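Local coordinates for probable transcriptional regulatory protein aq_1575 (Aquifex aeolicus, PDB 1LFP) that probably binds DNA and may take part in regulating transcription, as a member of the TACO1 (YebC) family, at residues Ala8-Lys13 and Glu169-Ile173; Tyr174-Leu180 and Ala197-Lys202; Ile219-Asn223 and Glu243-Lys247. One frame throughout, in Å; residues are numbered along the deposited sequence.

Overall arrangement
The three contacts come in series along the chain, each closing before the next opens, and two of them share a sheet. Contact 1 lays the loop before helix 21-39 against the start of strand 170-175; contact 2 takes over where that strand continues and reaches strand 196-203 of the same antiparallel sheet, with centres about 17 Å apart. Contact 3 joins helix 212-226, which belongs with the mixed sheet, to the C-terminal tail. Its centre is about 15 Å from that of contact 1 and about 25 Å from that of contact 2. Gln9 NE2 probably hydrogen-bonds to Lys247 O, so the N-terminal loop and the last modelled residue meet.

Contact 1: Ala8-Lys13 and Glu169-Ile173; sequences AQIKHK and EVHII
Ala8, Ile10 and Glu169 carry a loop-to-strand contact, in which the N-terminal segment 8-13 packs beside the beginning of strand 170-175. The apolar half is small. The methyl CB of Ala8 points at the strand and meets the far end of Ile172, with CB to CD1 at 3.8 Å, while Val170 CG1 lies a little farther off, 4.3 Å from the same CB. Val170 and Ile172 point to one face of the four-stranded antiparallel sheet, whereas His171 and Ile173 alternate to the other, where helix 149-159 covers them; the loop is therefore laid on the face turned from that helix, in a domain whose strand order is that of a ferredoxin-like fold. The polar half is the carboxylate of Glu169. With CG tucked between backbone N and carbonyl carbon (chi1 38°) and the chain extended beyond, it reaches into the bend formed by residues 8 to 13. Ile10 runs past it in the opposite direction, its CG1 3.8 Å from Glu169 OE2. The exact placement of the carboxylate is doubtful. Its OE1 lies 2.8 Å from Ala8 O, two acceptors facing each other. OE2 sits 2.6 Å from His12 N but at an angle too poor for a hydrogen bond. The backbone N atoms of Lys11 and Lys13 are buried here without a partner.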
loop_
_atom_site.group_PDB
_atom_site.type_symbol
_atom_site.label_atom_id
_atom_site.label_comp_id
_atom_site.label_asym_id
_atom_site.label_seq_id
_atom_site.Cartn_x
_atom_site.Cartn_y
_atom_site.Cartn_z
ATOM N N ALA A 8 -1.877 4.643 -9.100
ATOM C CA ALA A 8 -3.159 4.366 -8.489
ATOM C C ALA A 8 -3.701 3.402 -9.536
ATOM O O ALA A 8 -4.907 3.291 -9.757
ATOM C CB ALA A 8 -3.996 5.630 -8.442
ATOM N N GLN A 9 -2.764 2.711 -10.183
ATOM C CA GLN A 9 -3.065 1.773 -11.254
ATOM C C GLN A 9 -3.325 0.335 -10.860
ATOM O O GLN A 9 -2.397 -0.453 -10.673
ATOM C CB GLN A 9 -1.943 1.780 -12.287
ATOM C CG GLN A 9 -2.188 0.822 -13.440
ATOM C CD GLN A 9 -1.020 0.748 -14.397
ATOM O OE1 GLN A 9 -1.115 0.138 -15.460
ATOM N NE2 GLN A 9 0.095 1.367 -14.023
ATOM N N ILE A 10 -4.595 -0.005 -10.717
ATOM C CA ILE A 10 -5.051 -1.348 -10.435
ATOM C C ILE A 10 -5.729 -1.736 -11.727
ATOM O O ILE A 10 -6.517 -2.687 -11.782
ATOM C CB ILE A 10 -5.990 -1.396 -9.230
ATOM C CG1 ILE A 10 -7.163 -0.434 -9.459
ATOM C CG2 ILE A 10 -5.261 -1.069 -7.939
ATOM C CD1 ILE A 10 -8.140 -0.390 -8.304
ATOM N N LYS A 11 -5.431 -0.975 -12.800
ATOM C CA LYS A 11 -5.973 -1.264 -14.148
ATOM C C LYS A 11 -7.458 -0.925 -14.352
ATOM O O LYS A 11 -7.897 -0.617 -15.454
ATOM C CB LYS A 11 -5.799 -2.737 -14.455
ATOM C CG LYS A 11 -4.385 -3.155 -14.789
ATOM C CD LYS A 11 -4.233 -4.666 -14.642
ATOM C CE LYS A 11 -4.697 -5.137 -13.282
ATOM N NZ LYS A 11 -4.048 -4.383 -12.173
ATOM N N HIS A 12 -8.230 -1.007 -13.290
ATOM C CA HIS A 12 -9.655 -0.733 -13.362
ATOM C C HIS A 12 -10.406 -1.530 -12.307
ATOM O O HIS A 12 -10.862 -2.647 -12.555
ATOM C CB HIS A 12 -10.307 -0.896 -14.732
ATOM C CG HIS A 12 -9.809 -2.114 -15.502
ATOM N ND1 HIS A 12 -9.721 -3.372 -14.948
ATOM C CD2 HIS A 12 -9.385 -2.233 -16.782
ATOM C CE1 HIS A 12 -9.264 -4.218 -15.855
ATOM N NE2 HIS A 12 -9.051 -3.553 -16.975
ATOM N N LYS A 13 -10.523 -0.934 -11.125
ATOM C CA LYS A 13 -11.216 -1.668 -10.039
ATOM C C LYS A 13 -10.571 -3.034 -9.803
ATOM O O LYS A 13 -11.012 -4.048 -10.349
ATOM C CB LYS A 13 -12.696 -1.820 -10.342
ATOM C CG LYS A 13 -13.506 -2.347 -9.173
ATOM C CD LYS A 13 -14.932 -2.673 -9.564
ATOM C CE LYS A 13 -14.971 -3.783 -10.598
ATOM N NZ LYS A 13 -16.347 -4.307 -10.807
ATOM N N GLU A 169 -10.473 5.296 -11.496
ATOM C CA GLU A 169 -10.991 4.098 -10.867
ATOM C C GLU A 169 -11.103 4.297 -9.366
ATOM O O GLU A 169 -12.008 3.781 -8.715
ATOM C CB GLU A 169 -10.036 2.954 -11.166
ATOM C CG GLU A 169 -8.586 3.400 -11.134
ATOM C CD GLU A 169 -7.692 2.491 -11.944
ATOM O OE1 GLU A 169 -6.471 2.761 -12.035
ATOM O OE2 GLU A 169 -8.221 1.502 -12.495
ATOM N N VAL A 170 -10.157 5.038 -8.813
ATOM C CA VAL A 170 -10.182 5.281 -7.393
ATOM C C VAL A 170 -9.745 6.691 -7.043
ATOM O O VAL A 170 -8.924 7.321 -7.728
ATOM C CB VAL A 170 -9.314 4.244 -6.635
ATOM C CG1 VAL A 170 -7.836 4.409 -6.998
ATOM C CG2 VAL A 170 -9.519 4.394 -5.153
ATOM N N HIS A 171 -10.335 7.198 -5.977
ATOM C CA HIS A 171 -10.004 8.523 -5.504
ATOM C C HIS A 171 -9.119 8.252 -4.314
ATOM O O HIS A 171 -9.305 7.271 -3.617
ATOM C CB HIS A 171 -11.280 9.266 -5.117
ATOM C CG HIS A 171 -12.222 9.479 -6.268
ATOM N ND1 HIS A 171 -11.810 9.984 -7.484
ATOM C CD2 HIS A 171 -13.564 9.316 -6.364
ATOM C CE1 HIS A 171 -12.860 10.130 -8.274
ATOM N NE2 HIS A 171 -13.938 9.734 -7.618
ATOM N N ILE A 172 -8.120 9.100 -4.113
ATOM C CA ILE A 172 -7.197 8.928 -3.022
ATOM C C ILE A 172 -7.251 10.088 -2.054
ATOM O O ILE A 172 -7.195 11.247 -2.452
ATOM C CB ILE A 172 -5.771 8.821 -3.549
ATOM C CG1 ILE A 172 -5.625 7.529 -4.353
ATOM C CG2 ILE A 172 -4.787 8.928 -2.404
ATOM C CD1 ILE A 172 -4.332 7.465 -5.162
ATOM N N ILE A 173 -7.303 9.766 -0.767
ATOM C CA ILE A 173 -7.353 10.787 0.257
ATOM C C ILE A 173 -6.215 10.553 1.216
ATOM O O ILE A 173 -6.032 9.433 1.694
ATOM C CB ILE A 173 -8.684 10.721 1.026
ATOM C CG1 ILE A 173 -9.817 11.169 0.096
ATOM C CG2 ILE A 173 -8.626 11.625 2.286
ATOM C CD1 ILE A 173 -11.216 10.916 0.653
#

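Contact 2: Tyr174-Leu180 and Ala197-Lys202; sequences YTVPEEL and AQITWK
A single water joins Tyr174 to Trp201: it lies 2.7 Å from Tyr174 OH, at the edge of the phenol and in its plane, and donates to Trp201 O at 3.1 Å. The ring that carries this hydroxyl is covered on one face by the aliphatic arm of Lys202. Lys202 CD stands over the middle of the ring, 3.6 Å from the centroid of Tyr174 and 5° off its normal, a CH-pi contact, and CE follows above the CD2-CE2 side. With CG anti to the backbone N (chi1 -179°) the lysine stays extended as far as CE; the last bond then turns (chi4 -93°), and NZ makes a salt bridge with Asp163, so that any cation-pi attraction to Tyr174 is long and weak. Thr200 CG2 approaches the ring at its edge, 4.1 Å from Tyr174 CE1. A leucine in place of Tyr174 would probably leave the Lys202 methylenes without their flat support and the water without its hydroxyl mate. Farther along, Leu180 lays CD2 on the backbone of strand 196-203, 3.6 Å from the carbonyl carbon of Gln198. Ile199 CD1 fits between Leu180 CD2 and the ring of Pro177, touching Pro177 CB at 3.7 Å. Strand 134-143 runs between the two strands and hydrogen-bonds to both, while helix 180-188 links them in sequence; this is a beta-alpha-beta crossover with one strand between, the closing half of a ferredoxin-like beta-alpha-beta-beta-alpha-beta domain.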
loop_
_atom_site.group_PDB
_atom_site.type_symbol
_atom_site.label_atom_id
_atom_site.label_comp_id
_atom_site.label_asym_id
_atom_site.label_seq_id
_atom_site.Cartn_x
_atom_site.Cartn_y
_atom_site.Cartn_z
ATOM N N TYR A 174 -5.422 11.597 1.469
ATOM C CA TYR A 174 -4.323 11.463 2.408
ATOM C C TYR A 174 -4.674 12.150 3.688
ATOM O O TYR A 174 -5.354 13.178 3.676
ATOM C CB TYR A 174 -3.056 12.123 1.881
ATOM C CG TYR A 174 -2.385 11.351 0.810
ATOM C CD1 TYR A 174 -1.487 10.342 1.135
ATOM C CD2 TYR A 174 -2.600 11.635 -0.525
ATOM C CE1 TYR A 174 -0.825 9.649 0.177
ATOM C CE2 TYR A 174 -1.920 10.934 -1.517
ATOM C CZ TYR A 174 -1.031 9.944 -1.151
ATOM O OH TYR A 174 -0.309 9.263 -2.098
ATOM N N THR A 175 -4.167 11.616 4.793
ATOM C CA THR A 175 -4.459 12.205 6.097
ATOM C C THR A 175 -3.208 12.254 6.962
ATOM O O THR A 175 -2.172 11.704 6.583
ATOM C CB THR A 175 -5.495 11.352 6.874
ATOM O OG1 THR A 175 -4.835 10.263 7.529
ATOM C CG2 THR A 175 -6.543 10.775 5.909
ATOM N N VAL A 176 -3.320 12.931 8.110
ATOM C CA VAL A 176 -2.246 13.009 9.111
ATOM C C VAL A 176 -2.233 11.553 9.545
ATOM O O VAL A 176 -3.292 10.982 9.840
ATOM C CB VAL A 176 -2.684 13.939 10.296
ATOM C CG1 VAL A 176 -1.826 13.692 11.526
ATOM C CG2 VAL A 176 -2.598 15.387 9.847
ATOM N N PRO A 177 -1.048 10.924 9.637
ATOM C CA PRO A 177 -1.091 9.505 10.019
ATOM C C PRO A 177 -1.857 9.140 11.293
ATOM O O PRO A 177 -2.627 8.166 11.312
ATOM C CB PRO A 177 0.399 9.096 10.010
ATOM C CG PRO A 177 1.107 10.395 10.354
ATOM C CD PRO A 177 0.331 11.444 9.605
ATOM N N GLU A 178 -1.694 9.930 12.343
ATOM C CA GLU A 178 -2.399 9.624 13.578
ATOM C C GLU A 178 -3.914 9.775 13.471
ATOM O O GLU A 178 -4.632 9.326 14.358
ATOM C CB GLU A 178 -1.880 10.510 14.719
ATOM C CG GLU A 178 -0.498 10.111 15.211
ATOM C CD GLU A 178 0.613 10.560 14.280
ATOM O OE1 GLU A 178 1.756 10.086 14.479
ATOM O OE2 GLU A 178 0.348 11.389 13.363
ATOM N N GLU A 179 -4.400 10.393 12.391
ATOM C CA GLU A 179 -5.838 10.615 12.208
ATOM C C GLU A 179 -6.480 9.799 11.107
ATOM O O GLU A 179 -7.600 10.069 10.653
ATOM C CB GLU A 179 -6.073 12.080 11.924
ATOM C CG GLU A 179 -5.356 12.921 12.944
ATOM C CD GLU A 179 -5.955 14.268 13.077
ATOM O OE1 GLU A 179 -6.149 14.917 12.030
ATOM O OE2 GLU A 179 -6.232 14.675 14.227
ATOM N N LEU A 180 -5.762 8.783 10.682
ATOM C CA LEU A 180 -6.255 7.933 9.627
ATOM C C LEU A 180 -7.627 7.296 9.912
ATOM O O LEU A 180 -8.530 7.350 9.075
ATOM C CB LEU A 180 -5.199 6.848 9.389
ATOM C CG LEU A 180 -5.691 5.646 8.587
ATOM C CD1 LEU A 180 -5.976 6.124 7.158
ATOM C CD2 LEU A 180 -4.635 4.531 8.584
ATOM N N ALA A 197 -7.759 1.684 3.691
ATOM C CA ALA A 197 -7.339 2.668 4.691
ATOM C C ALA A 197 -6.058 2.134 5.333
ATOM O O ALA A 197 -6.076 1.147 6.070
ATOM C CB ALA A 197 -8.430 2.860 5.759
ATOM N N GLN A 198 -4.935 2.788 5.087
ATOM C CA GLN A 198 -3.693 2.283 5.652
ATOM C C GLN A 198 -2.675 3.408 5.764
ATOM O O GLN A 198 -2.835 4.470 5.184
ATOM C CB GLN A 198 -3.117 1.190 4.721
ATOM C CG GLN A 198 -2.931 1.685 3.275
ATOM C CD GLN A 198 -2.464 0.586 2.293
ATOM O OE1 GLN A 198 -2.553 -0.606 2.577
ATOM N NE2 GLN A 198 -1.980 1.007 1.129
ATOM N N ILE A 199 -1.587 3.133 6.473
ATOM C CA ILE A 199 -0.521 4.104 6.609
ATOM C C ILE A 199 0.428 3.859 5.438
ATOM O O ILE A 199 0.786 2.701 5.149
ATOM C CB ILE A 199 0.240 3.875 7.952
ATOM C CG1 ILE A 199 -0.651 4.267 9.123
ATOM C CG2 ILE A 199 1.578 4.627 7.939
ATOM C CD1 ILE A 199 -0.994 5.726 9.189
ATOM N N THR A 200 0.818 4.934 4.751
ATOM C CA THR A 200 1.740 4.815 3.631
ATOM C C THR A 200 2.752 5.967 3.703
ATOM O O THR A 200 2.803 6.708 4.691
ATOM C CB THR A 200 0.994 4.857 2.281
ATOM O OG1 THR A 200 1.890 4.513 1.225
ATOM C CG2 THR A 200 0.398 6.221 2.011
ATOM N N TRP A 201 3.574 6.096 2.671
ATOM C CA TRP A 201 4.559 7.194 2.622
ATOM C C TRP A 201 4.246 7.955 1.338
ATOM O O TRP A 201 3.907 7.329 0.354
ATOM C CB TRP A 201 5.970 6.641 2.572
ATOM C CG TRP A 201 6.390 6.046 3.826
ATOM C CD1 TRP A 201 5.951 4.864 4.343
ATOM C CD2 TRP A 201 7.280 6.617 4.801
ATOM N NE1 TRP A 201 6.508 4.667 5.598
ATOM C CE2 TRP A 201 7.329 5.728 5.890
ATOM C CE3 TRP A 201 8.040 7.800 4.858
ATOM C CZ2 TRP A 201 8.116 5.983 7.031
ATOM C CZ3 TRP A 201 8.831 8.055 5.987
ATOM C CH2 TRP A 201 8.860 7.145 7.059
ATOM N N LYS A 202 4.287 9.279 1.391
ATOM C CA LYS A 202 3.953 10.104 0.227
ATOM C C LYS A 202 5.157 10.957 -0.174
ATOM O O LYS A 202 5.769 11.597 0.659
ATOM C CB LYS A 202 2.778 11.032 0.611
ATOM C CG LYS A 202 2.290 11.963 -0.527
ATOM C CD LYS A 202 1.114 12.817 -0.013
ATOM C CE LYS A 202 0.367 13.544 -1.166
ATOM N NZ LYS A 202 0.876 14.917 -1.407
HETATM O O HOH W 1 1.434 7.273 -1.456
#

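Contact 3: Ile219-Asn223 and Glu243-Lys247; sequences IKLLN and EILQK
Ile219, Lys220 and Asn223 face the C-terminal tail from one side of helix 212-226, so this is the packing of an irregular tail on a helix that itself lies against the mixed sheet. The positions i, i+1 and i+4 bring the three side chains onto one surface, and the helical bond from Asn223 N to Ile219 O, 2.9 Å, spans the turn between them. On the other side Leu222 is set among Val234, Ala236 and Phe238 of strand 231-239, while Leu221 goes to Val116 and Phe117 of helix 106-119.

Ile219 is the buried member of the contact. Its CG2, placed anti to the backbone N, is the branch that meets the tail, whereas CG1 leads to a CD1 that ends 4.4 Å from Leu245 O. Gln246 runs past Ile219 in the opposite direction, its amide end reaching Lys220. The lysine chain is extended until its last bond, where it bends (chi4 55°) and brings NZ to the end of the Gln246 side chain; the two side chains cross at about a right angle, with Lys220 NZ modelled 2.7 Å from Gln246 NE2. Gln246 is kinked at its second torsion (chi2 -131°), far from a staggered value, and is poorly ordered, as is Lys247, so the finer details of this edge are uncertain. The side chains of Asn223 and Gln246 run past each other in opposite directions, their amide planes as modelled 24° apart. Lys247 stretches out beyond CG and crosses Asn223 at a slant, its CD 4.1 Å from Asn223 CB. At the end of the chain as modelled, Lys247 O lies 3.2 Å from Ile219 CG2.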
loop_
_atom_site.group_PDB
_atom_site.type_symbol
_atom_site.label_atom_id
_atom_site.label_comp_id
_atom_site.label_asym_id
_atom_site.label_seq_id
_atom_site.Cartn_x
_atom_site.Cartn_y
_atom_site.Cartn_z
ATOM N N ILE A 219 8.949 1.434 -14.171
ATOM C CA ILE A 219 7.681 0.724 -14.014
ATOM C C ILE A 219 7.844 -0.779 -13.877
ATOM O O ILE A 219 7.140 -1.409 -13.105
ATOM C CB ILE A 219 6.705 1.035 -15.199
ATOM C CG1 ILE A 219 6.355 2.522 -15.212
ATOM C CG2 ILE A 219 5.451 0.210 -15.076
ATOM C CD1 ILE A 219 5.448 2.935 -16.354
ATOM N N LYS A 220 8.761 -1.377 -14.626
ATOM C CA LYS A 220 8.952 -2.814 -14.507
ATOM C C LYS A 220 9.521 -3.160 -13.136
ATOM O O LYS A 220 9.192 -4.186 -12.537
ATOM C CB LYS A 220 9.891 -3.316 -15.604
ATOM C CG LYS A 220 9.217 -3.446 -16.967
ATOM C CD LYS A 220 10.132 -4.151 -17.966
ATOM C CE LYS A 220 9.425 -4.409 -19.288
ATOM N NZ LYS A 220 8.864 -3.151 -19.852
ATOM N N LEU A 221 10.383 -2.298 -12.642
ATOM C CA LEU A 221 10.989 -2.533 -11.346
ATOM C C LEU A 221 9.900 -2.544 -10.281
ATOM O O LEU A 221 9.819 -3.478 -9.482
ATOM C CB LEU A 221 12.009 -1.427 -11.053
ATOM C CG LEU A 221 13.182 -1.811 -10.175
ATOM C CD1 LEU A 221 14.223 -0.690 -10.220
ATOM C CD2 LEU A 221 12.701 -2.068 -8.761
ATOM N N LEU A 222 9.077 -1.503 -10.286
ATOM C CA LEU A 222 7.998 -1.364 -9.317
ATOM C C LEU A 222 7.041 -2.548 -9.411
ATOM O O LEU A 222 6.631 -3.093 -8.393
ATOM C CB LEU A 222 7.250 -0.046 -9.540
ATOM C CG LEU A 222 8.091 1.241 -9.449
ATOM C CD1 LEU A 222 7.194 2.468 -9.389
ATOM C CD2 LEU A 222 8.977 1.153 -8.152
ATOM N N ASN A 223 6.684 -2.933 -10.640
ATOM C CA ASN A 223 5.786 -4.072 -10.850
ATOM C C ASN A 223 6.419 -5.352 -10.302
ATOM O O ASN A 223 5.723 -6.196 -9.739
ATOM C CB ASN A 223 5.541 -4.312 -12.341
ATOM C CG ASN A 223 4.634 -3.290 -12.964
ATOM O OD1 ASN A 223 4.616 -3.138 -14.194
ATOM N ND2 ASN A 223 3.865 -2.585 -12.140
ATOM N N GLU A 243 1.189 8.075 -19.301
ATOM C CA GLU A 243 1.501 6.890 -20.087
ATOM C C GLU A 243 0.892 5.668 -19.419
ATOM O O GLU A 243 1.092 5.450 -18.226
ATOM C CB GLU A 243 3.008 6.686 -20.163
ATOM C CG GLU A 243 3.621 6.848 -21.529
ATOM C CD GLU A 243 5.041 6.337 -21.527
ATOM O OE1 GLU A 243 5.224 5.095 -21.526
ATOM O OE2 GLU A 243 5.974 7.169 -21.528
ATOM N N ILE A 244 0.159 4.865 -20.182
ATOM C CA ILE A 244 -0.458 3.663 -19.634
ATOM C C ILE A 244 0.323 2.442 -20.104
ATOM O O ILE A 244 0.173 1.350 -19.554
ATOM C CB ILE A 244 -1.956 3.561 -20.054
ATOM C CG1 ILE A 244 -2.410 2.100 -20.104
ATOM C CG2 ILE A 244 -2.177 4.259 -21.384
ATOM C CD1 ILE A 244 -3.151 1.635 -18.866
ATOM N N LEU A 245 1.170 2.645 -21.112
ATOM C CA LEU A 245 1.995 1.577 -21.662
ATOM C C LEU A 245 2.577 0.732 -20.531
ATOM O O LEU A 245 3.491 1.168 -19.829
ATOM C CB LEU A 245 3.137 2.151 -22.510
ATOM C CG LEU A 245 2.783 3.030 -23.715
ATOM C CD1 LEU A 245 1.840 2.285 -24.647
ATOM C CD2 LEU A 245 2.138 4.327 -23.239
ATOM N N GLN A 246 2.016 -0.467 -20.364
ATOM C CA GLN A 246 2.421 -1.445 -19.349
ATOM C C GLN A 246 1.706 -1.303 -18.006
ATOM O O GLN A 246 0.851 -0.434 -17.835
ATOM C CB GLN A 246 3.935 -1.404 -19.133
ATOM C CG GLN A 246 4.581 -2.771 -19.254
ATOM C CD GLN A 246 5.502 -3.079 -18.089
ATOM O OE1 GLN A 246 5.157 -2.834 -16.936
ATOM N NE2 GLN A 246 6.669 -3.632 -18.381
ATOM N N LYS A 247 2.059 -2.173 -17.061
ATOM C CA LYS A 247 1.455 -2.179 -15.727
ATOM C C LYS A 247 1.799 -0.901 -14.970
ATOM O O LYS A 247 2.345 0.030 -15.597
ATOM C CB LYS A 247 1.948 -3.380 -14.908
ATOM C CG LYS A 247 1.871 -4.736 -15.602
ATOM C CD LYS A 247 2.561 -5.808 -14.759
ATOM C CE LYS A 247 2.695 -7.126 -15.507
ATOM N NZ LYS A 247 3.441 -8.154 -14.722
#